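Fructosyl amine:oxygen oxidoreductase (Neosartorya fumigata, PDB 4WCT) probably uses its bound FAD to oxidise fructosyl amines with molecular oxygen, removing the sugar from glycated amines as a deglycating enzyme. Local coordinates at residues 258-264 against 294-300. Numbering follows the deposited sequence. Where two conformers were deposited one is given.
Sequences TLCHIQM and HELKICD
C260 and I298 form a hydrogen-bonded pair between antiparallel strands 258-263 and 295-300, whose axes run at 150° and approach to 4.4 Å. I298 N reaches C260 O at 2.9 Å, and C260 N returns a bond to I298 O. I262 and L296 repeat this pairing, H261–K297 and Q263–E295 are non-hydrogen-bonded pairs, and M264 N to H294 O continues the ladder past the strand ends. On the face bearing H261, K297 and E295, H261 ND1 donates to E295 OE1 at 2.9 Å. The carboxylate oxygen lies close to the imidazole plane but is met from above its own carboxylate plane, the two planes standing 75° apart. E295 OE2 is held by S353 and by a water; the bond to this anchored carboxylate and the meeting of the ring with F354 are consistent with a fixed ring rotation. K297 runs its methylenes obliquely past the imidazole, CG lying 3.8 Å from H261 CD2, before NZ reaches D69 and the carbonyl of N71. C260, I262, L296 and I298 make the other face apolar, C260 SG lying 4.3 Å from I298 CB. Just past the strand end M264, bent at chi2 and chi3, brings SD to 4.1 Å from L296 CD1. Near the far end, T258 OG1 donates to D300 OD1 at 2.6 Å, from the syn side but somewhat out of the carboxylate plane, while R335 forms a salt bridge with D300 OD2 and H302 bonds OG1. These strands are neighbours within the large mixed sheet of this FAD-dependent oxidoreductase, with helix 330-343 packed on I262 and I298 and strands 352-362 and 284-287 flanking the pair; the side chain of C299 lies about 4 Å from the bound FAD.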
ATOM      1  N   THR A 258      -5.097  -5.615   8.472  1.00  9.15           N
ATOM      2  CA  THR A 258      -5.406  -5.249   9.838  1.00  7.56           C
ATOM      3  C   THR A 258      -4.122  -4.851  10.574  1.00  7.73           C
ATOM      4  O   THR A 258      -3.051  -5.443  10.357  1.00  9.31           O
ATOM      5  CB  THR A 258      -6.062  -6.449  10.570  1.00  9.30           C
ATOM      6  OG1 THR A 258      -5.398  -7.660  10.169  1.00  8.71           O
ATOM      7  CG2 THR A 258      -7.527  -6.533  10.188  1.00  8.84           C
ATOM      8  N   LEU A 259      -4.208  -3.807  11.386  1.00  8.12           N
ATOM      9  CA  LEU A 259      -3.057  -3.302  12.116  1.00  8.37           C
ATOM     10  C   LEU A 259      -3.481  -2.882  13.502  1.00  9.55           C
ATOM     11  O   LEU A 259      -4.604  -2.461  13.713  1.00  8.21           O
ATOM     12  CB  LEU A 259      -2.390  -2.148  11.374  1.00  9.12           C
ATOM     13  CG  LEU A 259      -3.138  -0.817  11.289  1.00 10.52           C
ATOM     14  CD1 LEU A 259      -2.884   0.092  12.486  1.00 10.53           C
ATOM     15  CD2 LEU A 259      -2.758  -0.071  10.013  1.00 12.08           C
ATOM     16  N   CYS A 260      -2.575  -3.005  14.454  1.00  8.28           N
ATOM     17  CA  CYS A 260      -2.855  -2.536  15.800  1.00  8.33           C
ATOM     18  C   CYS A 260      -1.577  -1.984  16.393  1.00  9.57           C
ATOM     19  O   CYS A 260      -0.484  -2.269  15.910  1.00  9.03           O
ATOM     20  CB  CYS A 260      -3.468  -3.634  16.681  1.00  9.66           C
ATOM     21  SG  CYS A 260      -2.483  -5.121  16.956  1.00 10.87           S
ATOM     22  N   HIS A 261      -1.731  -1.173  17.430  1.00  8.95           N
ATOM     23  CA  HIS A 261      -0.637  -0.481  18.076  1.00  8.89           C
ATOM     24  C   HIS A 261      -0.625  -0.836  19.545  1.00  9.19           C
ATOM     25  O   HIS A 261      -1.684  -0.934  20.155  1.00 10.22           O
ATOM     26  CB  HIS A 261      -0.795   1.035  18.008  1.00  8.38           C
ATOM     27  CG  HIS A 261      -0.651   1.649  16.648  1.00 10.14           C
ATOM     28  ND1 HIS A 261      -0.597   3.017  16.478  1.00 11.81           N
ATOM     29  CD2 HIS A 261      -0.640   1.119  15.400  1.00  9.93           C
ATOM     30  CE1 HIS A 261      -0.589   3.300  15.191  1.00  9.93           C
ATOM     31  NE2 HIS A 261      -0.532   2.164  14.522  1.00 10.48           N
ATOM     32  N   ILE A 262       0.569  -0.912  20.120  1.00  8.77           N
ATOM     33  CA  ILE A 262       0.815  -0.999  21.566  0.50  8.82           C
ATOM     34  C   ILE A 262       1.599   0.250  21.972  1.00 10.18           C
ATOM     35  O   ILE A 262       2.576   0.619  21.287  1.00 11.39           O
ATOM     36  CB  ILE A 262       1.679  -2.247  21.917  0.50  8.36           C
ATOM     37  CG1 ILE A 262       0.909  -3.524  21.617  0.50  9.29           C
ATOM     38  CG2 ILE A 262       2.094  -2.210  23.381  0.50  8.23           C
ATOM     39  CD1 ILE A 262       1.696  -4.794  21.825  0.50  9.64           C
ATOM     40  N   GLN A 263       1.225   0.861  23.083  1.00 10.86           N
ATOM     41  CA  GLN A 263       1.907   2.033  23.576  1.00 10.70           C
ATOM     42  C   GLN A 263       3.091   1.641  24.450  1.00 10.76           C
ATOM     43  O   GLN A 263       2.907   0.943  25.445  1.00 13.16           O
ATOM     44  CB  GLN A 263       0.902   2.837  24.429  1.00 16.21           C
ATOM     45  CG  GLN A 263       1.549   3.977  25.186  1.00 22.65           C
ATOM     46  CD  GLN A 263       1.964   5.068  24.254  1.00 21.05           C
ATOM     47  OE1 GLN A 263       1.117   5.835  23.761  1.00 32.13           O
ATOM     48  NE2 GLN A 263       3.276   5.252  24.108  1.00 23.56           N
ATOM     49  N   MET A 264       4.300   2.008  24.032  1.00 10.48           N
ATOM     50  CA  MET A 264       5.501   1.665  24.770  1.00 10.19           C
ATOM     51  C   MET A 264       5.750   2.699  25.846  1.00 13.27           C
ATOM     52  O   MET A 264       5.391   3.867  25.703  1.00 12.94           O
ATOM     53  CB  MET A 264       6.712   1.570  23.825  1.00 10.14           C
ATOM     54  CG  MET A 264       6.521   0.584  22.667  1.00 10.46           C
ATOM     55  SD  MET A 264       6.131  -1.102  23.172  1.00 13.60           S
ATOM     56  CE  MET A 264       7.749  -1.621  23.684  1.00 15.17           C
ATOM     57  N   HIS A 294       5.288   6.886  20.515  1.00 11.90           N
ATOM     58  CA  HIS A 294       5.958   5.653  20.985  1.00 11.38           C
ATOM     59  C   HIS A 294       5.074   4.429  20.861  1.00 10.93           C
ATOM     60  O   HIS A 294       5.091   3.530  21.704  1.00 11.34           O
ATOM     61  CB  HIS A 294       6.392   5.806  22.427  1.00 12.69           C
ATOM     62  CG  HIS A 294       7.419   6.868  22.629  1.00 15.73           C
ATOM     63  ND1 HIS A 294       7.685   7.407  23.871  1.00 19.13           N
ATOM     64  CD2 HIS A 294       8.251   7.486  21.761  1.00 18.66           C
ATOM     65  CE1 HIS A 294       8.699   8.247  23.764  1.00 22.66           C
ATOM     66  NE2 HIS A 294       8.967   8.410  22.480  1.00 21.78           N
ATOM     67  N   GLU A 295       4.373   4.350  19.743  1.00  9.74           N
ATOM     68  CA  GLU A 295       3.441   3.229  19.503  1.00 10.45           C
ATOM     69  C   GLU A 295       4.080   2.237  18.540  1.00  8.86           C
ATOM     70  O   GLU A 295       4.669   2.620  17.538  1.00  9.32           O
ATOM     71  CB  GLU A 295       2.134   3.742  18.920  1.00 11.72           C
ATOM     72  CG  GLU A 295       1.187   4.242  19.996  1.00 12.89           C
ATOM     73  CD  GLU A 295      -0.143   4.731  19.467  1.00 15.70           C
ATOM     74  OE1 GLU A 295      -0.214   5.229  18.315  1.00 15.37           O
ATOM     75  OE2 GLU A 295      -1.052   4.810  20.310  1.00 19.89           O
ATOM     76  N   LEU A 296       4.042   0.966  18.932  1.00  8.01           N
ATOM     77  CA  LEU A 296       4.630  -0.125  18.177  1.00  8.16           C
ATOM     78  C   LEU A 296       3.496  -0.799  17.405  1.00  8.27           C
ATOM     79  O   LEU A 296       2.492  -1.215  18.015  1.00  8.98           O
ATOM     80  CB  LEU A 296       5.283  -1.107  19.173  1.00  8.62           C
ATOM     81  CG  LEU A 296       6.097  -2.275  18.589  1.00  9.32           C
ATOM     82  CD1 LEU A 296       7.157  -2.702  19.578  1.00 11.43           C
ATOM     83  CD2 LEU A 296       5.210  -3.453  18.246  1.00  9.68           C
ATOM     84  N   LYS A 297       3.658  -0.865  16.082  1.00  7.94           N
ATOM     85  CA  LYS A 297       2.609  -1.366  15.190  1.00  8.76           C
ATOM     86  C   LYS A 297       2.869  -2.820  14.815  1.00  9.11           C
ATOM     87  O   LYS A 297       3.989  -3.171  14.421  1.00 10.84           O
ATOM     88  CB  LYS A 297       2.589  -0.556  13.910  1.00  9.69           C
ATOM     89  CG  LYS A 297       1.402  -0.939  13.000  1.00 10.43           C
ATOM     90  CD  LYS A 297       1.438  -0.202  11.678  1.00 11.90           C
ATOM     91  CE  LYS A 297       2.276  -1.004  10.677  1.00 14.65           C
ATOM     92  NZ  LYS A 297       2.347  -0.328   9.383  1.00 13.38           N
ATOM     93  N   ILE A 298       1.822  -3.628  14.908  1.00  7.99           N
ATOM     94  CA  ILE A 298       1.847  -5.044  14.505  1.00  8.41           C
ATOM     95  C   ILE A 298       0.782  -5.268  13.435  1.00  9.26           C
ATOM     96  O   ILE A 298      -0.353  -4.831  13.603  1.00 10.47           O
ATOM     97  CB  ILE A 298       1.516  -6.001  15.665  1.00  9.42           C
ATOM     98  CG1 ILE A 298       2.445  -5.770  16.859  1.00  9.56           C
ATOM     99  CG2 ILE A 298       1.658  -7.431  15.186  1.00 10.04           C
ATOM    100  CD1 ILE A 298       1.842  -4.985  17.992  1.00 14.23           C
ATOM    101  N   CYS A 299       1.179  -5.857  12.311  1.00  8.29           N
ATOM    102  CA  CYS A 299       0.228  -6.319  11.313  1.00  9.35           C
ATOM    103  C   CYS A 299       0.210  -7.828  11.345  1.00  9.60           C
ATOM    104  O   CYS A 299       1.260  -8.466  11.283  1.00 10.58           O
ATOM    105  CB  CYS A 299       0.644  -5.891   9.936  1.00 12.07           C
ATOM    106  SG  CYS A 299       0.289  -4.177   9.567  1.00 14.24           S
ATOM    107  N   ASP A 300      -0.966  -8.413  11.499  1.00  8.11           N
ATOM    108  CA  ASP A 300      -1.094  -9.846  11.404  1.00  8.86           C
ATOM    109  C   ASP A 300      -1.289 -10.236   9.935  1.00 10.19           C
ATOM    110  O   ASP A 300      -2.162  -9.720   9.252  1.00 11.05           O
ATOM    111  CB  ASP A 300      -2.268 -10.345  12.260  1.00  9.02           C
ATOM    112  CG  ASP A 300      -3.593  -9.756  11.852  1.00 10.99           C
ATOM    113  OD1 ASP A 300      -3.715  -8.505  11.906  1.00 10.32           O
ATOM    114  OD2 ASP A 300      -4.511 -10.548  11.508  1.00  9.93           O
TER
HETATM  115  O   HOH W   1      -2.598  -7.208   8.340  1.00 11.35           O
HETATM  116  O   HOH W   2      -1.403   5.659  23.029  1.00 33.22           O
HETATM  117  O   HOH W   3       6.489   6.387  26.153  1.00 21.30           O